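Local structure of uncharacterized protein (Leptotrichia buccalis, 3T8K) at residues L138-S143 / K171-Y176. The protein is of unknown function but folds as a stack of helical hairpins of the ankyrin-repeat kind, and probably serves in protein binding. Numbering follows the deposited sequence.
Sequences LIFSQS and KMMEDY
The phenol of Tyr-176 reaches across to the 138-143 segment and gives its hydroxyl proton to a backbone carbonyl, OH to Gln-142 O at 2.6 Å. The donor lies in the carbonyl plane, on a lone pair, with a C=O...donor angle of 142°. The same ring turns its edge to a second carbonyl: Phe-140 O lies in the ring plane, 3.3 Å from Tyr-176 CE1, a CH...O approach. Tyr-176 can span the gap because its CG is anti to the backbone N (chi1 -175°), which sends the ring out from helix 167-180.

The ring of Phe-140 leans on helix 167-180, and Met-172 O and Met-173 N lie over one face of the ring. CG of the selenomethionine Met-173 comes within 3.4 Å of Phe-140 CZ, and CB of Met-172, also selenomethionine, sits 3.9 Å from Phe-140 CE2. Near the ring plane, Phe-140 CD1 meets Tyr-176 CD1 at 3.9 Å.

Further out, Gln-142 folds its amide back so that NE2 donates to Leu-138 O (3.2 Å), tying Gln-142 back to the backbone of Leu-138. Leu-145 N is hydrogen-bonded to Tyr-176 OH as well, and Leu-147 packs on both Met-173 and Tyr-176. The selenium-bearing end of Met-173 leads away toward helix 157-162.

A phenylalanine in place of Tyr-176 removes the hydroxyl, so Gln-142 O and Leu-145 N would probably be left without this shared mate and the loop less firmly fixed. One hydroxyl thus serves as both donor and acceptor, joining the apolar contact between helices 129-140 and 167-180 to the backbone of the connecting loop.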
ATOM      1  N   LEU A 138      13.156  12.625 -14.877  1.00 28.02           N
ATOM      2  CA  LEU A 138      13.694  11.273 -14.952  1.00 27.76           C
ATOM      3  C   LEU A 138      12.756  10.403 -15.771  1.00 27.10           C
ATOM      4  O   LEU A 138      13.169   9.725 -16.711  1.00 23.90           O
ATOM      5  CB  LEU A 138      13.860  10.675 -13.549  1.00 26.54           C
ATOM      6  CG  LEU A 138      15.028  11.174 -12.704  1.00 34.33           C
ATOM      7  CD1 LEU A 138      14.937  10.620 -11.284  1.00 29.74           C
ATOM      8  CD2 LEU A 138      16.356  10.788 -13.355  1.00 32.61           C
ATOM      9  N   ILE A 139      11.479  10.429 -15.406  1.00 24.63           N
ATOM     10  CA  ILE A 139      10.497   9.587 -16.065  1.00 22.60           C
ATOM     11  C   ILE A 139      10.312   9.916 -17.548  1.00 23.32           C
ATOM     12  O   ILE A 139      10.378   9.028 -18.395  1.00 23.34           O
ATOM     13  CB  ILE A 139       9.148   9.627 -15.325  1.00 23.23           C
ATOM     14  CG1 ILE A 139       9.323   9.076 -13.902  1.00 23.34           C
ATOM     15  CG2 ILE A 139       8.103   8.830 -16.084  1.00 26.96           C
ATOM     16  CD1 ILE A 139       8.069   9.175 -13.052  1.00 26.59           C
ATOM     17  N   PHE A 140      10.101  11.190 -17.870  1.00 25.20           N
ATOM     18  CA  PHE A 140       9.810  11.563 -19.251  1.00 25.63           C
ATOM     19  C   PHE A 140      11.027  11.563 -20.175  1.00 27.20           C
ATOM     20  O   PHE A 140      10.874  11.744 -21.381  1.00 27.21           O
ATOM     21  CB  PHE A 140       9.058  12.901 -19.309  1.00 21.97           C
ATOM     22  CG  PHE A 140       7.691  12.839 -18.681  1.00 28.20           C
ATOM     23  CD1 PHE A 140       6.698  12.043 -19.236  1.00 31.86           C
ATOM     24  CD2 PHE A 140       7.408  13.545 -17.525  1.00 34.36           C
ATOM     25  CE1 PHE A 140       5.445  11.968 -18.660  1.00 31.92           C
ATOM     26  CE2 PHE A 140       6.155  13.473 -16.942  1.00 38.63           C
ATOM     27  CZ  PHE A 140       5.171  12.686 -17.514  1.00 37.45           C
ATOM     28  N   SER A 141      12.218  11.337 -19.613  1.00 27.49           N
ATOM     29  CA  SER A 141      13.440  11.181 -20.401  1.00 32.81           C
ATOM     30  C   SER A 141      13.591   9.755 -20.941  1.00 30.58           C
ATOM     31  O   SER A 141      14.500   9.465 -21.722  1.00 28.70           O
ATOM     32  CB  SER A 141      14.671  11.518 -19.553  1.00 42.69           C
ATOM     33  OG  SER A 141      14.704  12.897 -19.230  1.00 51.84           O
ATOM     34  N   GLN A 142      12.718   8.862 -20.501  1.00 26.04           N
ATOM     35  CA  GLN A 142      12.767   7.478 -20.951  1.00 28.53           C
ATOM     36  C   GLN A 142      11.833   7.260 -22.143  1.00 29.50           C
ATOM     37  O   GLN A 142      10.655   7.614 -22.097  1.00 26.81           O
ATOM     38  CB  GLN A 142      12.390   6.534 -19.809  1.00 30.23           C
ATOM     39  CG  GLN A 142      13.132   6.811 -18.508  1.00 30.27           C
ATOM     40  CD  GLN A 142      14.641   6.803 -18.678  1.00 32.17           C
ATOM     41  OE1 GLN A 142      15.201   5.906 -19.303  1.00 35.39           O
ATOM     42  NE2 GLN A 142      15.305   7.813 -18.129  1.00 35.78           N
ATOM     43  N   SER A 143      12.373   6.661 -23.199  1.00 26.17           N
ATOM     44  CA  SER A 143      11.592   6.281 -24.366  1.00 26.66           C
ATOM     45  C   SER A 143      10.680   5.119 -24.027  1.00 25.10           C
ATOM     46  O   SER A 143      11.048   4.248 -23.240  1.00 26.32           O
ATOM     47  CB  SER A 143      12.536   5.870 -25.498  1.00 29.26           C
ATOM     48  OG  SER A 143      11.820   5.385 -26.623  1.00 34.31           O
ATOM     49  N   LYS A 171       1.256  18.967 -18.825  1.00 27.63           N
ATOM     50  CA  LYS A 171       2.023  19.637 -19.870  1.00 32.90           C
ATOM     51  C   LYS A 171       3.167  18.754 -20.350  1.00 29.11           C
ATOM     52  O   LYS A 171       3.401  18.613 -21.547  1.00 27.07           O
ATOM     53  CB  LYS A 171       2.571  20.963 -19.345  1.00 35.57           C
ATOM     54  CG  LYS A 171       3.445  21.730 -20.340  1.00 44.01           C
ATOM     55  CD  LYS A 171       2.800  21.792 -21.713  1.00 50.48           C
ATOM     56  CE  LYS A 171       3.744  22.415 -22.735  1.00 55.83           C
ATOM     57  NZ  LYS A 171       3.260  22.178 -24.119  1.00 56.92           N
HETATM   58  N   MSE A 172       3.877  18.149 -19.408  1.00 30.82           N
HETATM   59  CA  MSE A 172       5.010  17.314 -19.769  1.00 26.46           C
HETATM   60  C   MSE A 172       4.583  16.045 -20.507  1.00 24.68           C
HETATM   61  O   MSE A 172       5.290  15.575 -21.399  1.00 27.40           O
HETATM   62  CB  MSE A 172       5.859  17.001 -18.536  1.00 29.64           C
HETATM   63  CG  MSE A 172       6.541  18.244 -17.972  1.00 33.96           C
HETATM   64 SE   MSE A 172       7.637  17.861 -16.412  0.63 35.73          SE
HETATM   65  CE  MSE A 172       9.185  17.120 -17.325  1.00 34.68           C
HETATM   66  N   MSE A 173       3.424  15.495 -20.151  1.00 25.30           N
HETATM   67  CA  MSE A 173       2.917  14.317 -20.849  1.00 24.42           C
HETATM   68  C   MSE A 173       2.480  14.666 -22.264  1.00 26.62           C
HETATM   69  O   MSE A 173       2.726  13.904 -23.197  1.00 26.72           O
HETATM   70  CB  MSE A 173       1.741  13.686 -20.105  1.00 25.58           C
HETATM   71  CG  MSE A 173       2.111  12.745 -18.992  1.00 33.58           C
HETATM   72 SE   MSE A 173       0.467  11.886 -18.397  0.51 34.12          SE
HETATM   73  CE  MSE A 173       0.097  10.786 -19.925  1.00 23.23           C
ATOM     74  N   GLU A 174       1.805  15.805 -22.423  1.00 27.03           N
ATOM     75  CA  GLU A 174       1.407  16.246 -23.753  1.00 25.67           C
ATOM     76  C   GLU A 174       2.649  16.475 -24.618  1.00 25.64           C
ATOM     77  O   GLU A 174       2.659  16.144 -25.809  1.00 27.94           O
ATOM     78  CB  GLU A 174       0.520  17.502 -23.676  1.00 25.25           C
ATOM     79  CG  GLU A 174      -0.899  17.203 -23.206  1.00 34.25           C
ATOM     80  CD  GLU A 174      -1.656  18.450 -22.790  1.00 41.90           C
ATOM     81  OE1 GLU A 174      -1.083  19.559 -22.876  1.00 50.58           O
ATOM     82  OE2 GLU A 174      -2.826  18.320 -22.373  1.00 42.92           O
ATOM     83  N   ASP A 175       3.700  17.026 -24.019  1.00 29.58           N
ATOM     84  CA  ASP A 175       4.942  17.263 -24.756  1.00 27.78           C
ATOM     85  C   ASP A 175       5.569  15.937 -25.195  1.00 25.20           C
ATOM     86  O   ASP A 175       6.124  15.828 -26.291  1.00 23.43           O
ATOM     87  CB  ASP A 175       5.962  18.035 -23.908  1.00 31.93           C
ATOM     88  CG  ASP A 175       5.610  19.508 -23.735  1.00 41.41           C
ATOM     89  OD1 ASP A 175       4.673  20.017 -24.402  1.00 34.80           O
ATOM     90  OD2 ASP A 175       6.299  20.164 -22.921  1.00 42.20           O
ATOM     91  N   TYR A 176       5.496  14.941 -24.317  1.00 26.64           N
ATOM     92  CA  TYR A 176       6.092  13.626 -24.572  1.00 26.85           C
ATOM     93  C   TYR A 176       5.345  12.965 -25.725  1.00 24.77           C
ATOM     94  O   TYR A 176       5.943  12.411 -26.645  1.00 24.70           O
ATOM     95  CB  TYR A 176       5.986  12.765 -23.312  1.00 20.42           C
ATOM     96  CG  TYR A 176       6.657  11.408 -23.382  1.00 23.88           C
ATOM     97  CD1 TYR A 176       7.933  11.220 -22.870  1.00 27.63           C
ATOM     98  CD2 TYR A 176       6.005  10.314 -23.938  1.00 21.25           C
ATOM     99  CE1 TYR A 176       8.550   9.981 -22.915  1.00 24.55           C
ATOM    100  CE2 TYR A 176       6.609   9.070 -23.995  1.00 19.44           C
ATOM    101  CZ  TYR A 176       7.889   8.911 -23.480  1.00 21.77           C
ATOM    102  OH  TYR A 176       8.517   7.681 -23.518  1.00 25.76           O
TER